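Local atomic coordinates of ABC-type transport system, sugar-family extracellular solute-binding protein (Peptoclostridium difficile 630, PDB entry 6HNI), a protein that binds tyrosine as the extracellular solute-binding lipoprotein of an ABC transport system, probably handing it on for uptake, and has adhesive properties. Residues V23-I28 and K84-F89; A155-V160 and G207-L212; E233-V238 and K299-E304. The protein carries 1 engineered substitution. All blocks are in the same frame, centred on the assembly; numbering follows the deposited sequence.

Contact 1 of 3, residues V23-I28 and K84-F89; sequences VKKIGI and KKDLIF
Phe89 and Ile28 project together from neighbouring strands. A chi1 of 174°, which swings the ring of Phe89 away from its own backbone N, turns the CD2 edge to Ile28: CG1 meets that edge in the ring plane, and CG2 lies 3.8 Å from CD2 at an oblique slant. Helix 35-50 adds Phe44, stacked on the same ring, and Thr265 of helix 258-273 touches it too.

The backbones pair in parallel through Ile26-Leu87, Gly27-Ile88 and Ile28-Phe89. Gly27 is held in both directions, donating from N to Leu87 O at 3.0 Å and receiving Phe89 N on its O at 2.8 Å. These strands, 24-30 and 87-91, are neighbours in a five-stranded parallel sheet of order 2-1-3-4-5. The chain passes from one to the other through helix 35-50, strand 59-65 and helix 70-82, the Rossmann-like beta-alpha-beta topology of the first lobe of a type I periplasmic-binding-protein fold.

Before the regular ladder begins, Asp86 takes both polar backbone atoms of Lys25. Its OD2 accepts Lys25 N through the anti lone pair at 2.8 Å, almost perfectly straight (177°), while its own N donates to Lys25 O in the carbonyl plane. A water donates to both Val23 O and that same OD2. The Lys24 side chain runs roughly perpendicular to that of Asp86, with CD 3.8 Å from Asp86 CG; its NZ is 5.6 Å from Asp86 OD1, so the pair is no salt bridge.

On the face opposite Phe89, Lys85 bends at chi2 (-55°) and passes alongside Gly27, bringing CD to 4.0 Å from Gly27 N. Beyond the glycine, Lys85 NZ forms a salt bridge with Asp62 on strand 59-65.

Contact 2 of 3, residues A155-V160 and G207-L212; sequences AKTIGV and GKIDVL
Lys208 meets Thr157 through its backbone: the carbonyl O lies 3.4 Å from the methyl CG2 of Thr157. Ile209 comes next and turns its side chain against a glycine. Its CG1 sits between the backbone N and the carbonyl carbon (chi1 69°), which puts CG2 beside the backbone N and 3.6 Å from Gly159 N. Gly159 has no side chain, and Ile209 can therefore lie directly against its main chain.

Asp210 carries most of the polar contact. Its OD2 accepts two successive amides, Lys156 N at 2.9 Å and Thr157 N at 3.0 Å, both on the anti side but from opposite faces of the carboxylate plane, so the oxygen is straddled. The first bond is the straighter (168° against 147°). A water donates to the same OD2 and also bonds Thr157 OG1, a third polar link for this oxygen. Asp210 N in turn donates to Thr157 O at 2.9 Å, and CB rests against Ala155 CB. Both ends of the residue thus fasten it to the start of strand 157-163.

At Val211 the parallel pairing sets in, opposite Ile158; Val211 O receives Gly159 N at 2.8 Å. Val211 N makes a weak second bond to Thr157 O. Leu212, paired with Gly159, leans its CD1 to 3.5 Å from Gly159 O.

Strands 157-163 and 211-214 are the middle pair of a four-stranded parallel sheet, the core of the second lobe in this type I binding-protein fold. Strand 186-192 flanks the first, with Lys186 and Val188 bonding to Ile158, and strand 238-240 flanks the second. Leu212 packs on Ile202 and Leu205 of helix 198-205, and Val160 on Val173 and Leu176 of helix 167-183.

Contact 3 of 3, residues E233-V238 and K299-E304; sequences ENKIPV and KALGME
The bond from Gly302 N to Lys299 O, 2.9 Å long, closes the last turn of helix 295-300, beside Leu301, which packs against Lys235 and Pro237. This end is a Schellman motif with Gly302 at positive phi, and the partner is built alike: Lys235, also at positive phi, leaves helix 224-233 through a second Schellman motif. Two helix C-termini therefore meet in the second lobe of the binding-protein fold; the first, through residues 235-237, runs on into strand 238-240, an edge strand of its parallel sheet.

Leu301 reaches across with both methyls. CG lies beside its backbone N (chi1 -65°), and the branch then splits: CD2 comes to 3.7 Å from Lys235 CA, while CD1 approaches Pro237 CA at 4.2 Å. Lys235 bends at chi2 (-64°) and carries its ammonium toward the opposite helix end, where NZ is 3.6 Å from Ala300 O, too long to count as a hydrogen bond. The contact is mainly apolar and modest, 205 Å² in all. Nearby, Ala300 touches Thr232 of helix 224-233, which extends the meeting of the helix ends, and Ile236 turns to Val206 and Ile209.

Met303 follows the turn with an extended side chain, chi3 being -180°. At its far end the methyl CE approaches the CG corner of Pro237, 4.2 Å from that atom.

In the fold
The contacts follow one another along the chain, and they divide between the two lobes. Contact 1 belongs to the five-stranded sheet of the first lobe; contact 2 belongs to the four-stranded sheet of the second, their centres about 44 Å apart on opposite sides of the chain's centre. The side chains of Phe89 and Val160 each lie about 12 Å from the bound tyrosine, consistent with a ligand enclosed between the lobes in this closed form. Contact 3 lies about 14 Å from contact 2, centre to centre, and touches it: Leu212 N and Pro237 O, 3.0 Å apart, make a probable hydrogen bond, tying the loop before strand 238-240 to strand 211-214.

Contact 1 of 3, residues V23-I28 and K84-F89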
loop_
_atom_site.group_PDB
_atom_site.type_symbol
_atom_site.label_atom_id
_atom_site.label_comp_id
_atom_site.label_asym_id
_atom_site.label_seq_id
_atom_site.Cartn_x
_atom_site.Cartn_y
_atom_site.Cartn_z
ATOM N N VAL A 23 -27.243 16.089 -5.598
ATOM C CA VAL A 23 -26.474 14.804 -5.517
ATOM C C VAL A 23 -24.974 15.149 -5.601
ATOM O O VAL A 23 -24.553 15.816 -6.557
ATOM C CB VAL A 23 -26.857 13.854 -6.702
ATOM C CG1 VAL A 23 -25.969 12.609 -6.755
ATOM C CG2 VAL A 23 -28.345 13.484 -6.657
ATOM N N LYS A 24 -24.179 14.708 -4.617
ATOM C CA LYS A 24 -22.746 14.944 -4.631
ATOM C C LYS A 24 -22.102 13.875 -5.509
ATOM O O LYS A 24 -22.437 12.691 -5.412
ATOM C CB LYS A 24 -22.183 14.911 -3.184
ATOM C CG LYS A 24 -22.659 16.053 -2.240
ATOM C CD LYS A 24 -22.086 17.376 -2.694
ATOM C CE LYS A 24 -22.725 18.580 -2.069
ATOM N NZ LYS A 24 -22.291 18.836 -0.701
ATOM N N LYS A 25 -21.207 14.335 -6.381
ATOM C CA LYS A 25 -20.515 13.441 -7.331
ATOM C C LYS A 25 -19.069 13.210 -6.877
ATOM O O LYS A 25 -18.306 14.146 -6.696
ATOM C CB LYS A 25 -20.568 14.029 -8.746
ATOM C CG LYS A 25 -22.038 14.262 -9.160
ATOM C CD LYS A 25 -22.308 14.900 -10.505
ATOM C CE LYS A 25 -23.819 15.169 -10.654
ATOM N NZ LYS A 25 -24.293 16.263 -9.755
ATOM N N ILE A 26 -18.810 11.947 -6.610
ATOM C CA ILE A 26 -17.519 11.515 -6.080
ATOM C C ILE A 26 -16.855 10.697 -7.181
ATOM O O ILE A 26 -17.418 9.798 -7.725
ATOM C CB ILE A 26 -17.684 10.654 -4.811
ATOM C CG1 ILE A 26 -18.456 11.420 -3.708
ATOM C CG2 ILE A 26 -16.321 10.110 -4.374
ATOM C CD1 ILE A 26 -18.709 10.540 -2.510
ATOM N N GLY A 27 -15.597 11.034 -7.451
ATOM C CA GLY A 27 -14.741 10.197 -8.327
ATOM C C GLY A 27 -13.770 9.393 -7.489
ATOM O O GLY A 27 -13.122 9.973 -6.609
ATOM N N ILE A 28 -13.718 8.076 -7.757
ATOM C CA ILE A 28 -12.719 7.229 -7.089
ATOM C C ILE A 28 -11.721 6.800 -8.182
ATOM O O ILE A 28 -12.117 6.275 -9.181
ATOM C CB ILE A 28 -13.334 5.985 -6.469
ATOM C CG1 ILE A 28 -14.446 6.333 -5.434
ATOM C CG2 ILE A 28 -12.226 5.129 -5.838
ATOM C CD1 ILE A 28 -15.019 5.163 -4.683
ATOM N N LYS A 84 -15.953 18.264 -12.956
ATOM C CA LYS A 84 -16.319 19.068 -11.773
ATOM C C LYS A 84 -16.875 18.219 -10.630
ATOM O O LYS A 84 -17.889 18.583 -9.987
ATOM C CB LYS A 84 -17.248 20.255 -12.170
ATOM C CG LYS A 84 -16.680 21.141 -13.274
ATOM C CD LYS A 84 -17.613 22.236 -13.766
ATOM C CE LYS A 84 -16.883 23.145 -14.734
ATOM N NZ LYS A 84 -17.741 23.581 -15.850
ATOM N N LYS A 85 -16.235 17.097 -10.325
ATOM C CA LYS A 85 -16.579 16.273 -9.193
ATOM C C LYS A 85 -16.551 17.124 -7.917
ATOM O O LYS A 85 -15.786 18.081 -7.789
ATOM C CB LYS A 85 -15.580 15.147 -9.002
ATOM C CG LYS A 85 -15.548 14.100 -10.106
ATOM C CD LYS A 85 -16.879 13.446 -10.421
ATOM C CE LYS A 85 -16.687 12.333 -11.416
ATOM N NZ LYS A 85 -17.960 11.772 -11.877
ATOM N N ASP A 86 -17.399 16.758 -6.969
ATOM C CA ASP A 86 -17.368 17.403 -5.663
ATOM C C ASP A 86 -16.235 16.948 -4.744
ATOM O O ASP A 86 -15.783 17.679 -3.880
ATOM C CB ASP A 86 -18.727 17.167 -4.982
ATOM C CG ASP A 86 -19.892 17.801 -5.740
ATOM O OD1 ASP A 86 -19.892 19.032 -5.727
ATOM O OD2 ASP A 86 -20.700 17.046 -6.375
ATOM N N LEU A 87 -15.757 15.724 -4.999
ATOM C CA LEU A 87 -14.718 15.098 -4.182
ATOM C C LEU A 87 -14.073 14.023 -5.048
ATOM O O LEU A 87 -14.738 13.295 -5.753
ATOM C CB LEU A 87 -15.346 14.440 -2.945
ATOM C CG LEU A 87 -14.445 13.527 -2.097
ATOM C CD1 LEU A 87 -13.409 14.354 -1.425
ATOM C CD2 LEU A 87 -15.283 12.796 -1.043
ATOM N N ILE A 88 -12.742 13.934 -4.904
ATOM C CA ILE A 88 -11.958 12.821 -5.505
ATOM C C ILE A 88 -11.317 11.982 -4.411
ATOM O O ILE A 88 -10.735 12.544 -3.499
ATOM C CB ILE A 88 -10.885 13.400 -6.417
ATOM C CG1 ILE A 88 -11.512 14.076 -7.624
ATOM C CG2 ILE A 88 -9.935 12.262 -6.911
ATOM C CD1 ILE A 88 -10.563 14.955 -8.413
ATOM N N PHE A 89 -11.567 10.696 -4.458
ATOM C CA PHE A 89 -10.924 9.750 -3.546
ATOM C C PHE A 89 -9.858 8.997 -4.390
ATOM O O PHE A 89 -10.187 8.325 -5.349
ATOM C CB PHE A 89 -11.976 8.775 -3.020
ATOM C CG PHE A 89 -11.458 7.635 -2.167
ATOM C CD1 PHE A 89 -10.452 7.815 -1.216
ATOM C CD2 PHE A 89 -12.023 6.393 -2.296
ATOM C CE1 PHE A 89 -9.989 6.701 -0.473
ATOM C CE2 PHE A 89 -11.588 5.311 -1.545
ATOM C CZ PHE A 89 -10.584 5.508 -0.619
HETATM O O HOH W 1 -23.222 18.336 -6.768
#

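Contact 2 of 3, residues A155-V160 and G207-L212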
loop_
_atom_site.group_PDB
_atom_site.type_symbol
_atom_site.label_atom_id
_atom_site.label_comp_id
_atom_site.label_asym_id
_atom_site.label_seq_id
_atom_site.Cartn_x
_atom_site.Cartn_y
_atom_site.Cartn_z
ATOM N N ALA A 155 19.392 -14.852 9.604
ATOM C CA ALA A 155 19.512 -14.121 8.351
ATOM C C ALA A 155 20.355 -12.907 8.601
ATOM O O ALA A 155 20.240 -12.281 9.659
ATOM C CB ALA A 155 18.140 -13.710 7.802
ATOM N N LYS A 156 21.231 -12.606 7.643
ATOM C CA LYS A 156 22.062 -11.399 7.703
ATOM C C LYS A 156 21.930 -10.507 6.488
ATOM O O LYS A 156 22.325 -9.353 6.556
ATOM C CB LYS A 156 23.544 -11.742 7.935
ATOM C CG LYS A 156 23.829 -12.412 9.291
ATOM C CD LYS A 156 23.775 -11.449 10.485
ATOM C CE LYS A 156 25.149 -10.833 10.860
ATOM N NZ LYS A 156 25.116 -9.582 11.732
ATOM N N THR A 157 21.420 -11.054 5.377
ATOM C CA THR A 157 21.325 -10.323 4.114
ATOM C C THR A 157 19.876 -10.288 3.647
ATOM O O THR A 157 19.271 -11.321 3.445
ATOM C CB THR A 157 22.237 -10.924 2.987
ATOM O OG1 THR A 157 23.606 -10.966 3.425
ATOM C CG2 THR A 157 22.157 -10.059 1.748
ATOM N N ILE A 158 19.380 -9.072 3.478
ATOM C CA ILE A 158 17.972 -8.805 3.125
ATOM C C ILE A 158 17.956 -8.281 1.679
ATOM O O ILE A 158 18.601 -7.279 1.390
ATOM C CB ILE A 158 17.351 -7.726 4.051
ATOM C CG1 ILE A 158 17.448 -8.181 5.515
ATOM C CG2 ILE A 158 15.904 -7.449 3.654
ATOM C CD1 ILE A 158 17.180 -7.083 6.505
ATOM N N GLY A 159 17.186 -8.924 0.807
ATOM C CA GLY A 159 16.939 -8.381 -0.511
ATOM C C GLY A 159 15.693 -7.486 -0.537
ATOM O O GLY A 159 14.749 -7.723 0.233
ATOM N N VAL A 160 15.708 -6.561 -1.459
ATOM C CA VAL A 160 14.497 -5.726 -1.718
ATOM C C VAL A 160 14.436 -5.425 -3.210
ATOM O O VAL A 160 15.358 -4.831 -3.785
ATOM C CB VAL A 160 14.513 -4.461 -0.851
ATOM C CG1 VAL A 160 15.647 -3.517 -1.110
ATOM C CG2 VAL A 160 13.198 -3.726 -1.053
ATOM N N GLY A 207 20.658 -16.831 -4.327
ATOM C CA GLY A 207 22.030 -17.086 -4.057
ATOM C C GLY A 207 22.633 -15.913 -3.380
ATOM O O GLY A 207 23.719 -16.068 -2.855
ATOM N N LYS A 208 21.969 -14.735 -3.376
ATOM C CA LYS A 208 22.586 -13.551 -2.824
ATOM C C LYS A 208 21.968 -13.052 -1.522
ATOM O O LYS A 208 22.542 -12.179 -0.889
ATOM C CB LYS A 208 22.556 -12.416 -3.819
ATOM C CG LYS A 208 23.353 -12.661 -5.088
ATOM C CD LYS A 208 23.244 -11.466 -6.002
ATOM C CE LYS A 208 23.939 -10.220 -5.449
ATOM N NZ LYS A 208 23.483 -8.993 -6.155
ATOM N N ILE A 209 20.789 -13.563 -1.158
ATOM C CA ILE A 209 20.025 -13.070 0.009
ATOM C C ILE A 209 19.528 -14.223 0.867
ATOM O O ILE A 209 19.387 -15.376 0.382
ATOM C CB ILE A 209 18.813 -12.177 -0.420
ATOM C CG1 ILE A 209 17.705 -13.003 -1.124
ATOM C CG2 ILE A 209 19.339 -11.030 -1.246
ATOM C CD1 ILE A 209 16.451 -12.199 -1.521
ATOM N N ASP A 210 19.209 -13.890 2.136
ATOM C CA ASP A 210 18.667 -14.855 3.054
ATOM C C ASP A 210 17.126 -14.704 3.158
ATOM O O ASP A 210 16.426 -15.671 3.499
ATOM C CB ASP A 210 19.295 -14.657 4.432
ATOM C CG ASP A 210 20.834 -14.822 4.442
ATOM O OD1 ASP A 210 21.327 -15.754 3.755
ATOM O OD2 ASP A 210 21.538 -14.044 5.155
ATOM N N VAL A 211 16.643 -13.472 2.938
ATOM C CA VAL A 211 15.212 -13.132 3.069
ATOM C C VAL A 211 14.941 -11.971 2.114
ATOM O O VAL A 211 15.824 -11.159 1.850
ATOM C CB VAL A 211 14.908 -12.764 4.542
ATOM C CG1 VAL A 211 15.558 -11.434 4.921
ATOM C CG2 VAL A 211 13.390 -12.680 4.810
ATOM N N LEU A 212 13.713 -11.937 1.587
ATOM C CA LEU A 212 13.222 -10.827 0.749
ATOM C C LEU A 212 12.240 -9.997 1.570
ATOM O O LEU A 212 11.372 -10.597 2.228
ATOM C CB LEU A 212 12.514 -11.322 -0.443
ATOM C CG LEU A 212 12.190 -10.273 -1.487
ATOM C CD1 LEU A 212 13.377 -9.746 -2.251
ATOM C CD2 LEU A 212 11.157 -10.811 -2.457
HETATM O O HOH W 2 24.015 -13.531 4.445
#

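Contact 3 of 3, residues E233-V238 and K299-E304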
loop_
_atom_site.group_PDB
_atom_site.type_symbol
_atom_site.label_atom_id
_atom_site.label_comp_id
_atom_site.label_asym_id
_atom_site.label_seq_id
_atom_site.Cartn_x
_atom_site.Cartn_y
_atom_site.Cartn_z
ATOM N N GLU A 233 10.428 -21.715 -4.327
ATOM C CA GLU A 233 11.207 -22.801 -4.979
ATOM C C GLU A 233 12.682 -22.823 -4.552
ATOM O O GLU A 233 13.272 -23.881 -4.416
ATOM C CB GLU A 233 11.098 -22.710 -6.513
ATOM C CG GLU A 233 9.814 -23.333 -7.023
ATOM C CD GLU A 233 9.716 -23.529 -8.526
ATOM O OE1 GLU A 233 10.678 -23.224 -9.260
ATOM O OE2 GLU A 233 8.639 -24.002 -8.970
ATOM N N ASN A 234 13.190 -21.611 -4.288
ATOM C CA ASN A 234 14.542 -21.328 -3.812
ATOM C C ASN A 234 14.695 -21.244 -2.289
ATOM O O ASN A 234 15.759 -20.912 -1.777
ATOM C CB ASN A 234 15.102 -20.127 -4.584
ATOM C CG ASN A 234 15.392 -20.492 -6.043
ATOM O OD1 ASN A 234 16.333 -21.228 -6.298
ATOM N ND2 ASN A 234 14.551 -20.069 -6.980
ATOM N N LYS A 235 13.597 -21.549 -1.558
ATOM C CA LYS A 235 13.586 -21.611 -0.086
ATOM C C LYS A 235 13.941 -20.265 0.568
ATOM O O LYS A 235 14.513 -20.226 1.642
ATOM C CB LYS A 235 14.493 -22.753 0.449
ATOM C CG LYS A 235 14.204 -24.105 -0.152
ATOM C CD LYS A 235 12.832 -24.655 0.152
ATOM C CE LYS A 235 12.620 -25.905 -0.694
ATOM N NZ LYS A 235 11.862 -26.932 0.055
ATOM N N ILE A 236 13.559 -19.165 -0.094
ATOM C CA ILE A 236 13.766 -17.799 0.419
ATOM C C ILE A 236 12.469 -17.336 1.085
ATOM O O ILE A 236 11.455 -17.216 0.387
ATOM C CB ILE A 236 14.146 -16.796 -0.711
ATOM C CG1 ILE A 236 15.428 -17.239 -1.468
ATOM C CG2 ILE A 236 14.382 -15.381 -0.162
ATOM C CD1 ILE A 236 15.717 -16.395 -2.702
ATOM N N PRO A 237 12.508 -17.078 2.421
ATOM C CA PRO A 237 11.312 -16.458 3.080
ATOM C C PRO A 237 11.119 -15.045 2.572
ATOM O O PRO A 237 12.069 -14.266 2.416
ATOM C CB PRO A 237 11.668 -16.480 4.562
ATOM C CG PRO A 237 12.946 -17.254 4.702
ATOM C CD PRO A 237 13.607 -17.344 3.376
ATOM N N VAL A 238 9.861 -14.721 2.315
ATOM C CA VAL A 238 9.472 -13.371 1.915
ATOM C C VAL A 238 8.565 -12.705 3.008
ATOM O O VAL A 238 7.514 -13.247 3.323
ATOM C CB VAL A 238 8.696 -13.422 0.592
ATOM C CG1 VAL A 238 8.336 -12.041 0.155
ATOM C CG2 VAL A 238 9.529 -14.114 -0.499
ATOM N N LYS A 299 4.432 -24.196 5.150
ATOM C CA LYS A 299 4.601 -25.621 4.965
ATOM C C LYS A 299 5.549 -25.910 3.795
ATOM O O LYS A 299 6.411 -26.791 3.902
ATOM C CB LYS A 299 3.248 -26.312 4.745
ATOM C CG LYS A 299 3.374 -27.820 4.547
ATOM C CD LYS A 299 2.016 -28.459 4.354
ATOM C CE LYS A 299 2.171 -29.849 3.769
ATOM N NZ LYS A 299 0.840 -30.469 3.548
ATOM N N ALA A 300 5.415 -25.189 2.691
ATOM C CA ALA A 300 6.324 -25.370 1.543
ATOM C C ALA A 300 7.789 -25.110 1.907
ATOM O O ALA A 300 8.692 -25.738 1.334
ATOM C CB ALA A 300 5.912 -24.490 0.377
ATOM N N LEU A 301 8.041 -24.202 2.855
ATOM C CA LEU A 301 9.414 -23.916 3.334
ATOM C C LEU A 301 9.915 -24.911 4.400
ATOM O O LEU A 301 11.037 -24.783 4.887
ATOM C CB LEU A 301 9.496 -22.477 3.869
ATOM C CG LEU A 301 9.270 -21.373 2.814
ATOM C CD1 LEU A 301 9.233 -20.045 3.490
ATOM C CD2 LEU A 301 10.399 -21.294 1.785
ATOM N N GLY A 302 9.057 -25.852 4.780
ATOM C CA GLY A 302 9.343 -26.857 5.780
ATOM C C GLY A 302 9.352 -26.307 7.187
ATOM O O GLY A 302 10.015 -26.872 8.049
ATOM N N MET A 303 8.633 -25.214 7.431
ATOM C CA MET A 303 8.609 -24.604 8.751
ATOM C C MET A 303 7.424 -25.060 9.599
ATOM O O MET A 303 6.356 -25.424 9.079
ATOM C CB MET A 303 8.595 -23.090 8.596
ATOM C CG MET A 303 9.863 -22.534 7.946
ATOM S SD MET A 303 9.636 -20.747 7.722
ATOM C CE MET A 303 11.197 -20.331 6.967
ATOM N N GLU A 304 7.618 -25.017 10.914
ATOM C CA GLU A 304 6.562 -25.297 11.884
ATOM C C GLU A 304 5.817 -24.012 12.241
ATOM O O GLU A 304 6.382 -22.908 12.169
ATOM C CB GLU A 304 7.152 -25.902 13.165
ATOM C CG GLU A 304 7.771 -27.279 12.992
ATOM C CD GLU A 304 6.763 -28.351 12.591
ATOM O OE1 GLU A 304 7.140 -29.256 11.813
ATOM O OE2 GLU A 304 5.595 -28.296 13.045
#